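PDB 5Y0E: TssK from Serratia sp. FS14, which probably serves as a trimeric baseplate component of the bacterial type VI secretion system. Local coordinates for residues A[107-112]-A[160-165]. Sequence-based numbering, arbitrary orientation.
Sequences AGREDV and NAEWTA
Arg109 and Glu162 meet through one salt bridge, the sole side-chain contact between the loop 107-112 and the segment 160-165, where a turn leads into strand 163-174. Arg109 NH2 donates to Glu162 OE2 at 2.7 Å with an N-H...O angle of 143°, a bent bond. Arg106 NH2 is the stronger partner of the same OE2, in a second salt bridge; the position of OE2 is less certain than the rest, which makes the exact geometry of both bridges doubtful. The carboxylate oxygen lies at the edge of the Arg109 guanidinium, near its plane, yet the two flat groups stand almost perpendicular, 84° apart. One nitrogen therefore meets one oxygen, without the paired bonds of a bidentate bridge: Arg109 NH1 stays 4.0 Å from Glu162 OE2 and makes a weak hydrogen bond to Thr104. Arg109 spans most of the gap, its CA 10.9 Å from that of Glu162. A bend at the second torsion of Glu162 (chi2 -45°) sets where its carboxylate lies, and OE2 is the oxygen that meets Arg109.

The firmer part is the turn that carries Glu162. Asn160 to Trp163 form a type I beta turn, closed by Trp163 N to Asn160 O, and Asn160 OD1 accepts from Glu162 N at 2.8 Å in an Asx turn. The Trp163 side chain packs on strands 96-103 and 142-155. The surroundings of the bridge are the loose side: just 86 Å² is buried, and each partner remains partly exposed. Two residues on from Arg109, Asp111 makes backbone hydrogen bonds to a neighbouring subunit.

Two arginines on one carboxylate oxygen would be expected to favour ionised Glu162. With one charged pair and little buried surface, the link is probably mainly electrostatic and sensitive to solvent screening.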
loop_
_atom_site.group_PDB
_atom_site.type_symbol
_atom_site.label_atom_id
_atom_site.label_comp_id
_atom_site.label_asym_id
_atom_site.label_seq_id
_atom_site.Cartn_x
_atom_site.Cartn_y
_atom_site.Cartn_z
ATOM N N ALA A 107 30.518 -3.233 26.921
ATOM C CA ALA A 107 31.861 -2.713 27.121
ATOM C C ALA A 107 32.604 -3.455 28.218
ATOM O O ALA A 107 33.838 -3.502 28.187
ATOM C CB ALA A 107 31.806 -1.218 27.433
ATOM N N GLY A 108 31.885 -4.048 29.167
ATOM C CA GLY A 108 32.484 -4.832 30.232
ATOM C C GLY A 108 33.023 -6.192 29.829
ATOM O O GLY A 108 33.563 -6.904 30.678
ATOM N N ARG A 109 32.900 -6.571 28.565
ATOM C CA ARG A 109 33.338 -7.873 28.105
ATOM C C ARG A 109 34.141 -7.694 26.835
ATOM O O ARG A 109 33.901 -6.773 26.059
ATOM C CB ARG A 109 32.163 -8.818 27.816
ATOM C CG ARG A 109 31.060 -8.830 28.853
ATOM C CD ARG A 109 30.036 -9.914 28.534
ATOM N NE ARG A 109 29.375 -9.718 27.247
ATOM C CZ ARG A 109 28.089 -9.415 27.104
ATOM N NH1 ARG A 109 27.566 -9.254 25.893
ATOM N NH2 ARG A 109 27.319 -9.289 28.174
ATOM N N GLU A 110 35.083 -8.596 26.625
ATOM C CA GLU A 110 35.862 -8.574 25.403
ATOM C C GLU A 110 34.957 -8.849 24.216
ATOM O O GLU A 110 33.980 -9.587 24.318
ATOM C CB GLU A 110 36.974 -9.607 25.497
ATOM C CG GLU A 110 37.330 -9.909 26.941
ATOM C CD GLU A 110 38.413 -10.937 27.072
ATOM O OE1 GLU A 110 39.590 -10.537 27.215
ATOM O OE2 GLU A 110 38.083 -12.140 27.018
ATOM N N ASP A 111 35.275 -8.223 23.084
ATOM C CA ASP A 111 34.447 -8.309 21.895
ATOM C C ASP A 111 35.061 -9.141 20.789
ATOM O O ASP A 111 34.354 -9.522 19.850
ATOM C CB ASP A 111 34.162 -6.909 21.340
ATOM C CG ASP A 111 32.796 -6.808 20.717
ATOM O OD1 ASP A 111 31.829 -7.144 21.422
ATOM O OD2 ASP A 111 32.682 -6.420 19.536
ATOM N N VAL A 112 36.356 -9.406 20.860
ATOM C CA VAL A 112 37.052 -10.228 19.888
ATOM C C VAL A 112 37.762 -11.329 20.642
ATOM O O VAL A 112 38.353 -11.084 21.696
ATOM C CB VAL A 112 38.060 -9.410 19.068
ATOM C CG1 VAL A 112 38.597 -10.240 17.925
ATOM C CG2 VAL A 112 37.407 -8.153 18.575
ATOM N N ASN A 160 19.106 -15.605 26.772
ATOM C CA ASN A 160 18.965 -14.636 27.844
ATOM C C ASN A 160 19.274 -13.254 27.289
ATOM O O ASN A 160 19.535 -13.088 26.100
ATOM C CB ASN A 160 19.868 -14.994 29.024
ATOM C CG ASN A 160 21.314 -15.055 28.645
ATOM O OD1 ASN A 160 21.817 -14.225 27.897
ATOM N ND2 ASN A 160 21.999 -16.055 29.158
ATOM N N ALA A 161 19.283 -12.260 28.171
ATOM C CA ALA A 161 19.478 -10.868 27.778
ATOM C C ALA A 161 20.850 -10.576 27.200
ATOM O O ALA A 161 21.076 -9.456 26.751
ATOM C CB ALA A 161 19.251 -9.948 28.971
ATOM N N GLU A 162 21.776 -11.516 27.222
ATOM C CA GLU A 162 23.065 -11.273 26.603
ATOM C C GLU A 162 23.062 -11.626 25.135
ATOM O O GLU A 162 24.123 -11.635 24.510
ATOM C CB GLU A 162 24.165 -12.050 27.326
ATOM C CG GLU A 162 24.192 -11.864 28.845
ATOM C CD GLU A 162 24.044 -10.409 29.282
ATOM O OE1 GLU A 162 23.332 -10.160 30.276
ATOM O OE2 GLU A 162 24.634 -9.508 28.650
ATOM N N TRP A 163 21.901 -11.911 24.567
ATOM C CA TRP A 163 21.802 -12.242 23.160
ATOM C C TRP A 163 20.610 -11.519 22.575
ATOM O O TRP A 163 19.643 -11.231 23.279
ATOM C CB TRP A 163 21.630 -13.741 22.928
ATOM C CG TRP A 163 22.691 -14.599 23.498
ATOM C CD1 TRP A 163 22.883 -14.910 24.814
ATOM C CD2 TRP A 163 23.710 -15.286 22.771
ATOM N NE1 TRP A 163 23.967 -15.736 24.946
ATOM C CE2 TRP A 163 24.491 -15.983 23.706
ATOM C CE3 TRP A 163 24.039 -15.375 21.427
ATOM C CZ2 TRP A 163 25.570 -16.751 23.333
ATOM C CZ3 TRP A 163 25.107 -16.133 21.065
ATOM C CH2 TRP A 163 25.861 -16.813 22.008
ATOM N N THR A 164 20.699 -11.201 21.291
ATOM C CA THR A 164 19.513 -10.986 20.487
ATOM C C THR A 164 19.436 -12.118 19.491
ATOM O O THR A 164 20.421 -12.799 19.222
ATOM C CB THR A 164 19.506 -9.643 19.751
ATOM O OG1 THR A 164 20.554 -9.611 18.782
ATOM C CG2 THR A 164 19.644 -8.494 20.704
ATOM N N ALA A 165 18.248 -12.330 18.951
ATOM C CA ALA A 165 18.068 -13.492 18.105
ATOM C C ALA A 165 16.911 -13.276 17.155
ATOM O O ALA A 165 15.979 -12.527 17.444
ATOM C CB ALA A 165 17.821 -14.746 18.940
#